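Local coordinates for zinc-binding protein TroA (Treponema pallidum, PDB 1K0F) that binds zinc with high affinity and specificity in the periplasm and delivers it to the membrane permease of the TroABC import system, at residues G22-K27 / R130-R135; E201-I206 / Q233-V238. All blocks are in the same frame, centred on the assembly; numbering follows the deposited sequence.

Contact 1 (G22-K27 / R130-R135)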
ATOM      1  N   GLY A  22      -6.025 -17.174  14.357  1.00 26.90           N
ATOM      2  CA  GLY A  22      -5.878 -18.573  14.011  1.00 24.70           C
ATOM      3  C   GLY A  22      -7.185 -19.253  13.717  1.00 22.37           C
ATOM      4  O   GLY A  22      -7.260 -20.479  13.700  1.00 23.40           O
ATOM      5  N   ASP A  23      -8.221 -18.460  13.486  1.00 20.67           N
ATOM      6  CA  ASP A  23      -9.526 -19.014  13.192  1.00 19.97           C
ATOM      7  C   ASP A  23      -9.631 -19.289  11.716  1.00 22.10           C
ATOM      8  O   ASP A  23     -10.674 -19.700  11.223  1.00 25.30           O
ATOM      9  CB  ASP A  23     -10.616 -18.051  13.600  1.00 16.53           C
ATOM     10  CG  ASP A  23     -10.625 -17.798  15.067  1.00 16.89           C
ATOM     11  OD1 ASP A  23     -10.535 -18.776  15.836  1.00 16.29           O
ATOM     12  OD2 ASP A  23     -10.716 -16.619  15.447  1.00 17.71           O
ATOM     13  N   VAL A  24      -8.560 -19.037  10.987  1.00 22.98           N
ATOM     14  CA  VAL A  24      -8.588 -19.311   9.564  1.00 24.55           C
ATOM     15  C   VAL A  24      -7.206 -19.692   9.103  1.00 23.13           C
ATOM     16  O   VAL A  24      -6.220 -19.495   9.807  1.00 21.95           O
ATOM     17  CB  VAL A  24      -9.082 -18.080   8.711  1.00 25.82           C
ATOM     18  CG1 VAL A  24     -10.351 -17.514   9.293  1.00 28.56           C
ATOM     19  CG2 VAL A  24      -8.009 -16.997   8.643  1.00 27.08           C
ATOM     20  N   HIS A  25      -7.152 -20.280   7.924  1.00 21.93           N
ATOM     21  CA  HIS A  25      -5.887 -20.632   7.334  1.00 22.63           C
ATOM     22  C   HIS A  25      -5.746 -19.469   6.374  1.00 23.17           C
ATOM     23  O   HIS A  25      -6.643 -19.226   5.565  1.00 26.01           O
ATOM     24  CB  HIS A  25      -6.004 -21.955   6.597  1.00 21.79           C
ATOM     25  CG  HIS A  25      -5.884 -23.140   7.496  1.00 22.43           C
ATOM     26  ND1 HIS A  25      -6.946 -23.975   7.773  1.00 23.01           N
ATOM     27  CD2 HIS A  25      -4.830 -23.628   8.194  1.00 23.29           C
ATOM     28  CE1 HIS A  25      -6.546 -24.930   8.602  1.00 25.43           C
ATOM     29  NE2 HIS A  25      -5.268 -24.740   8.872  1.00 24.32           N
ATOM     30  N   LEU A  26      -4.650 -18.728   6.481  1.00 21.07           N
ATOM     31  CA  LEU A  26      -4.457 -17.570   5.628  1.00 19.90           C
ATOM     32  C   LEU A  26      -3.280 -17.683   4.682  1.00 19.86           C
ATOM     33  O   LEU A  26      -2.213 -18.143   5.047  1.00 20.33           O
ATOM     34  CB  LEU A  26      -4.300 -16.320   6.491  1.00 18.61           C
ATOM     35  CG  LEU A  26      -3.529 -15.133   5.906  1.00 19.61           C
ATOM     36  CD1 LEU A  26      -4.239 -14.605   4.663  1.00 18.43           C
ATOM     37  CD2 LEU A  26      -3.415 -14.041   6.965  1.00 18.74           C
ATOM     38  N   LYS A  27      -3.487 -17.250   3.452  1.00 21.25           N
ATOM     39  CA  LYS A  27      -2.428 -17.294   2.471  1.00 22.63           C
ATOM     40  C   LYS A  27      -2.252 -15.919   1.834  1.00 22.69           C
ATOM     41  O   LYS A  27      -3.138 -15.428   1.128  1.00 22.15           O
ATOM     42  CB  LYS A  27      -2.748 -18.354   1.405  1.00 23.28           C
ATOM     43  CG  LYS A  27      -1.910 -18.242   0.130  1.00 26.73           C
ATOM     44  CD  LYS A  27      -0.609 -19.029   0.249  1.00 31.53           C
ATOM     45  CE  LYS A  27       0.554 -18.376  -0.525  1.00 32.72           C
ATOM     46  NZ  LYS A  27       1.008 -19.242  -1.643  1.00 32.17           N
ATOM     47  N   ARG A 130     -18.276 -12.601  17.368  1.00 37.47           N
ATOM     48  CA  ARG A 130     -17.869 -11.965  18.616  1.00 36.19           C
ATOM     49  C   ARG A 130     -16.363 -11.730  18.711  1.00 34.07           C
ATOM     50  O   ARG A 130     -15.907 -10.619  18.980  1.00 33.17           O
ATOM     51  CB  ARG A 130     -18.334 -12.806  19.805  1.00 37.71           C
ATOM     52  CG  ARG A 130     -18.444 -12.014  21.090  1.00 37.72           C
ATOM     53  CD  ARG A 130     -18.162 -12.886  22.287  1.00 38.91           C
ATOM     54  NE  ARG A 130     -19.054 -14.039  22.344  1.00 39.50           N
ATOM     55  CZ  ARG A 130     -20.379 -13.950  22.304  1.00 40.62           C
ATOM     56  NH1 ARG A 130     -20.960 -12.759  22.202  1.00 40.39           N
ATOM     57  NH2 ARG A 130     -21.124 -15.047  22.363  1.00 40.13           N
ATOM     58  N   GLU A 131     -15.591 -12.784  18.493  1.00 34.09           N
ATOM     59  CA  GLU A 131     -14.141 -12.678  18.566  1.00 34.71           C
ATOM     60  C   GLU A 131     -13.572 -11.932  17.366  1.00 33.34           C
ATOM     61  O   GLU A 131     -12.514 -11.313  17.470  1.00 34.63           O
ATOM     62  CB  GLU A 131     -13.505 -14.072  18.664  1.00 36.43           C
ATOM     63  CG  GLU A 131     -14.196 -15.139  17.838  1.00 38.71           C
ATOM     64  CD  GLU A 131     -15.271 -15.863  18.610  1.00 38.72           C
ATOM     65  OE1 GLU A 131     -16.430 -15.395  18.593  1.00 41.60           O
ATOM     66  OE2 GLU A 131     -14.960 -16.902  19.229  1.00 38.64           O
ATOM     67  N   PHE A 132     -14.261 -11.993  16.230  1.00 30.61           N
ATOM     68  CA  PHE A 132     -13.795 -11.296  15.040  1.00 28.75           C
ATOM     69  C   PHE A 132     -14.181  -9.839  15.130  1.00 28.68           C
ATOM     70  O   PHE A 132     -13.644  -9.001  14.414  1.00 28.84           O
ATOM     71  CB  PHE A 132     -14.413 -11.893  13.784  1.00 28.58           C
ATOM     72  CG  PHE A 132     -13.742 -13.150  13.319  1.00 27.14           C
ATOM     73  CD1 PHE A 132     -12.642 -13.659  13.995  1.00 26.71           C
ATOM     74  CD2 PHE A 132     -14.218 -13.827  12.203  1.00 26.42           C
ATOM     75  CE1 PHE A 132     -12.026 -14.824  13.568  1.00 28.65           C
ATOM     76  CE2 PHE A 132     -13.615 -14.990  11.766  1.00 26.12           C
ATOM     77  CZ  PHE A 132     -12.515 -15.493  12.448  1.00 29.16           C
ATOM     78  N   THR A 133     -15.116  -9.546  16.027  1.00 28.61           N
ATOM     79  CA  THR A 133     -15.580  -8.185  16.209  1.00 29.69           C
ATOM     80  C   THR A 133     -14.694  -7.454  17.182  1.00 29.32           C
ATOM     81  O   THR A 133     -14.135  -6.406  16.867  1.00 30.71           O
ATOM     82  CB  THR A 133     -17.014  -8.148  16.750  1.00 30.44           C
ATOM     83  OG1 THR A 133     -17.933  -8.417  15.689  1.00 30.27           O
ATOM     84  CG2 THR A 133     -17.327  -6.776  17.337  1.00 32.08           C
ATOM     85  N   GLN A 134     -14.571  -7.997  18.380  1.00 29.48           N
ATOM     86  CA  GLN A 134     -13.744  -7.345  19.371  1.00 31.26           C
ATOM     87  C   GLN A 134     -12.310  -7.172  18.857  1.00 31.83           C
ATOM     88  O   GLN A 134     -11.755  -6.074  18.905  1.00 31.88           O
ATOM     89  CB  GLN A 134     -13.773  -8.141  20.664  1.00 30.70           C
ATOM     90  CG  GLN A 134     -12.705  -7.735  21.613  1.00 31.07           C
ATOM     91  CD  GLN A 134     -11.758  -8.866  21.874  1.00 33.18           C
ATOM     92  OE1 GLN A 134     -10.594  -8.819  21.492  1.00 33.94           O
ATOM     93  NE2 GLN A 134     -12.259  -9.915  22.525  1.00 35.92           N
ATOM     94  N   ARG A 135     -11.715  -8.248  18.351  1.00 32.46           N
ATOM     95  CA  ARG A 135     -10.360  -8.171  17.815  1.00 32.32           C
ATOM     96  C   ARG A 135     -10.359  -7.028  16.815  1.00 33.45           C
ATOM     97  O   ARG A 135      -9.506  -6.150  16.848  1.00 33.64           O
ATOM     98  CB  ARG A 135      -9.992  -9.455  17.078  1.00 31.64           C
ATOM     99  CG  ARG A 135      -9.709 -10.654  17.953  1.00 33.98           C
ATOM    100  CD  ARG A 135      -9.278 -11.815  17.081  1.00 35.69           C
ATOM    101  NE  ARG A 135      -9.268 -13.103  17.768  1.00 37.58           N
ATOM    102  CZ  ARG A 135      -9.728 -14.229  17.231  1.00 39.27           C
ATOM    103  NH1 ARG A 135     -10.229 -14.215  16.004  1.00 38.64           N
ATOM    104  NH2 ARG A 135      -9.673 -15.371  17.905  1.00 40.33           N
TER
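D23 and R135 meet in a salt bridge that ties the loop ahead of strand 25-28 to the long helix 129-156. The arginine reaches out with its chain extended from CG to NE and approaches end-on, offering both terminal nitrogens to a single carboxylate oxygen. R135 NH1 lies 2.5 Å from D23 OD2, nearly in line with the C-O bond, with an N-H...O angle of 155°. R135 NH2 joins the same D23 OD2 at 2.9 Å from the syn side, somewhat out of the carboxylate plane, and its bond is more bent, at 130°. The oxygen sits close to the guanidinium plane, and the two flat groups are nearly coplanar. The first torsion of D23 (chi1 -63°) sets CG beside its own backbone N and turns the carboxylate to the helix. R135 NH1 also bonds to the carbonyl oxygen of I19, so the arginine joins helix 10-20 as well, while CB of E131 lies over one guanidinium face.

The F132 ring runs alongside the D23 side chain, the two pointing opposite ways. D23 OD2 lies 2.9 Å from F132 CE1, an oxygen at the positive rim of the ring, and F132 CZ comes 3.4 Å from D23 CB.

The apolar share is looser: V24 CG1 stands 4.3 Å from F132 CZ, and L121, C122 and L125 add to the packing round the phenyl group.

Two N-H bonds and an aromatic rim at one oxygen should restrict turning of the carboxylate; the arginine probably favours its charged form, E131 nearby opposing this only in part.

Contact 2 (E201-I206 / Q233-V238)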
ATOM      1  N   GLU A 201      12.923  16.101 -15.724  1.00 43.24           N
ATOM      2  CA  GLU A 201      12.181  17.111 -14.986  1.00 43.64           C
ATOM      3  C   GLU A 201      12.258  16.850 -13.492  1.00 41.96           C
ATOM      4  O   GLU A 201      12.650  17.721 -12.723  1.00 41.73           O
ATOM      5  CB  GLU A 201      10.721  17.125 -15.452  1.00 46.69           C
ATOM      6  CG  GLU A 201      10.576  17.148 -16.970  1.00 52.41           C
ATOM      7  CD  GLU A 201       9.213  17.626 -17.442  1.00 55.45           C
ATOM      8  OE1 GLU A 201       9.120  18.785 -17.904  1.00 55.94           O
ATOM      9  OE2 GLU A 201       8.239  16.841 -17.359  1.00 59.77           O
ATOM     10  N   LEU A 202      11.889  15.644 -13.084  1.00 39.25           N
ATOM     11  CA  LEU A 202      11.919  15.289 -11.678  1.00 38.24           C
ATOM     12  C   LEU A 202      13.306  15.501 -11.089  1.00 38.53           C
ATOM     13  O   LEU A 202      13.448  15.957  -9.954  1.00 38.93           O
ATOM     14  CB  LEU A 202      11.503  13.835 -11.496  1.00 37.04           C
ATOM     15  CG  LEU A 202      11.215  13.461 -10.044  1.00 36.00           C
ATOM     16  CD1 LEU A 202      10.304  14.510  -9.423  1.00 36.16           C
ATOM     17  CD2 LEU A 202      10.577  12.089  -9.990  1.00 35.42           C
ATOM     18  N   ALA A 203      14.331  15.170 -11.864  1.00 38.23           N
ATOM     19  CA  ALA A 203      15.702  15.334 -11.407  1.00 37.45           C
ATOM     20  C   ALA A 203      15.943  16.797 -11.051  1.00 37.11           C
ATOM     21  O   ALA A 203      16.334  17.118  -9.931  1.00 36.73           O
ATOM     22  CB  ALA A 203      16.667  14.886 -12.489  1.00 37.60           C
ATOM     23  N   ALA A 204      15.708  17.686 -12.010  1.00 36.68           N
ATOM     24  CA  ALA A 204      15.899  19.108 -11.762  1.00 36.40           C
ATOM     25  C   ALA A 204      14.971  19.575 -10.650  1.00 36.18           C
ATOM     26  O   ALA A 204      15.372  20.343  -9.789  1.00 36.15           O
ATOM     27  CB  ALA A 204      15.637  19.909 -13.036  1.00 37.20           C
ATOM     28  N   PHE A 205      13.728  19.103 -10.673  1.00 36.45           N
ATOM     29  CA  PHE A 205      12.749  19.483  -9.669  1.00 36.00           C
ATOM     30  C   PHE A 205      13.326  19.287  -8.281  1.00 35.91           C
ATOM     31  O   PHE A 205      13.235  20.161  -7.425  1.00 35.24           O
ATOM     32  CB  PHE A 205      11.498  18.637  -9.804  1.00 36.02           C
ATOM     33  CG  PHE A 205      10.671  18.616  -8.571  1.00 37.87           C
ATOM     34  CD1 PHE A 205      10.010  19.773  -8.150  1.00 38.04           C
ATOM     35  CD2 PHE A 205      10.557  17.454  -7.817  1.00 40.05           C
ATOM     36  CE1 PHE A 205       9.238  19.778  -6.991  1.00 38.57           C
ATOM     37  CE2 PHE A 205       9.788  17.434  -6.648  1.00 41.41           C
ATOM     38  CZ  PHE A 205       9.123  18.607  -6.232  1.00 39.96           C
ATOM     39  N   ILE A 206      13.934  18.125  -8.085  1.00 36.93           N
ATOM     40  CA  ILE A 206      14.545  17.758  -6.817  1.00 37.73           C
ATOM     41  C   ILE A 206      15.801  18.603  -6.573  1.00 39.38           C
ATOM     42  O   ILE A 206      16.151  18.898  -5.428  1.00 39.75           O
ATOM     43  CB  ILE A 206      14.915  16.247  -6.811  1.00 36.46           C
ATOM     44  CG1 ILE A 206      13.653  15.402  -6.963  1.00 33.93           C
ATOM     45  CG2 ILE A 206      15.617  15.876  -5.516  1.00 37.92           C
ATOM     46  CD1 ILE A 206      13.920  14.034  -7.544  1.00 34.00           C
ATOM     47  N   GLN A 233      22.199  14.405  -9.195  1.00 36.77           N
ATOM     48  CA  GLN A 233      23.616  14.677  -8.977  1.00 40.13           C
ATOM     49  C   GLN A 233      24.197  15.472 -10.140  1.00 40.92           C
ATOM     50  O   GLN A 233      24.925  16.450  -9.946  1.00 39.78           O
ATOM     51  CB  GLN A 233      24.385  13.365  -8.834  1.00 43.51           C
ATOM     52  CG  GLN A 233      25.254  13.276  -7.591  1.00 48.39           C
ATOM     53  CD  GLN A 233      24.679  12.327  -6.562  1.00 51.33           C
ATOM     54  OE1 GLN A 233      25.416  11.606  -5.887  1.00 53.37           O
ATOM     55  NE2 GLN A 233      23.351  12.315  -6.442  1.00 52.01           N
ATOM     56  N   ALA A 234      23.875  15.034 -11.353  1.00 41.53           N
ATOM     57  CA  ALA A 234      24.342  15.682 -12.563  1.00 41.54           C
ATOM     58  C   ALA A 234      23.665  17.042 -12.699  1.00 42.70           C
ATOM     59  O   ALA A 234      23.867  17.752 -13.682  1.00 44.46           O
ATOM     60  CB  ALA A 234      24.025  14.813 -13.763  1.00 41.64           C
ATOM     61  N   ARG A 235      22.856  17.400 -11.704  1.00 42.61           N
ATOM     62  CA  ARG A 235      22.162  18.683 -11.704  1.00 42.38           C
ATOM     63  C   ARG A 235      22.631  19.605 -10.573  1.00 40.19           C
ATOM     64  O   ARG A 235      22.049  20.664 -10.339  1.00 40.18           O
ATOM     65  CB  ARG A 235      20.656  18.460 -11.592  1.00 46.16           C
ATOM     66  CG  ARG A 235      20.069  17.645 -12.731  1.00 51.18           C
ATOM     67  CD  ARG A 235      19.246  18.510 -13.676  1.00 55.21           C
ATOM     68  NE  ARG A 235      18.238  17.733 -14.396  1.00 58.76           N
ATOM     69  CZ  ARG A 235      17.705  18.096 -15.560  1.00 60.24           C
ATOM     70  NH1 ARG A 235      18.076  19.228 -16.147  1.00 60.65           N
ATOM     71  NH2 ARG A 235      16.795  17.324 -16.140  1.00 60.27           N
ATOM     72  N   GLY A 236      23.676  19.186  -9.863  1.00 37.89           N
ATOM     73  CA  GLY A 236      24.222  19.993  -8.780  1.00 34.79           C
ATOM     74  C   GLY A 236      23.721  19.694  -7.380  1.00 32.76           C
ATOM     75  O   GLY A 236      24.002  20.447  -6.447  1.00 31.78           O
ATOM     76  N   HIS A 237      23.001  18.589  -7.224  1.00 31.80           N
ATOM     77  CA  HIS A 237      22.453  18.214  -5.929  1.00 27.87           C
ATOM     78  C   HIS A 237      22.621  16.734  -5.619  1.00 26.43           C
ATOM     79  O   HIS A 237      22.329  15.877  -6.452  1.00 24.80           O
ATOM     80  CB  HIS A 237      20.967  18.575  -5.880  1.00 28.69           C
ATOM     81  CG  HIS A 237      20.284  18.162  -4.612  1.00 28.29           C
ATOM     82  ND1 HIS A 237      20.791  18.449  -3.363  1.00 28.67           N
ATOM     83  CD2 HIS A 237      19.144  17.465  -4.401  1.00 27.51           C
ATOM     84  CE1 HIS A 237      19.996  17.946  -2.437  1.00 27.35           C
ATOM     85  NE2 HIS A 237      18.988  17.344  -3.042  1.00 26.12           N
ATOM     86  N   VAL A 238      23.107  16.438  -4.415  1.00 25.78           N
ATOM     87  CA  VAL A 238      23.282  15.054  -3.986  1.00 23.40           C
ATOM     88  C   VAL A 238      22.126  14.664  -3.087  1.00 24.16           C
ATOM     89  O   VAL A 238      22.116  14.952  -1.890  1.00 25.61           O
ATOM     90  CB  VAL A 238      24.580  14.832  -3.197  1.00 19.21           C
ATOM     91  CG1 VAL A 238      24.899  13.354  -3.176  1.00 14.01           C
ATOM     92  CG2 VAL A 238      25.712  15.626  -3.810  1.00 18.17           C
TER
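This is a packing contact without a hydrogen bond between its segments, in which the turn between helix 225-233 and strand 240-245 lies against the flank of helix 196-208. Residues Q233 to G236 form a type I beta turn, closed by the bond from G236 N to Q233 O; the positive phi of G236 (95°) suits glycine.

The main piece is R235, which lays its side chain across the small residues of the helix. Bent at chi2 (-107°), the chain brings its guanidinium over A204, whose CB sits over one face, displaced toward the rim, 3.7 Å from R235 CZ. R235 NE lies 3.5 Å from A204 N, but as both are donors no hydrogen bond forms. A203 is met at the edge instead, its CB 3.8 Å from R235 NE.

Two residues further along each segment, H237 crosses I206 at about a right angle. H237 CD2 stands 3.5 Å from the I206 carbonyl oxygen and 4.0 Å from I206 CG2.

The A204 methyl thus lies over one face of the cation while that of A203 borders its edge. R235 NH2 makes a weak hydrogen bond to Q200 O, directly before the helix segment, and H237 NE2 bonds to L211 O in the loop after helix 196-208, so the match between these segments is chiefly one of shape.

How the contacts relate
The two contacts lie on opposite sides of the chain's centre, about 48 Å apart between their centres and about 33 Å between nearest atoms, and they follow one another in series along the sequence. Neither belongs to the zinc site formed by H37, H102, H168 and D248, which this structure contains without metal. Contact 1 joins the residues leading into strand 25-28, at the edge of the parallel sheet it forms with 4-7, 54-57 and 78-81, to helix 129-156; contact 2 lies at the other end of the molecule. Together they illustrate two ways for arginine to join a loop to a helix: by a charge pair, and by packing a guanidinium face against an alanine methyl.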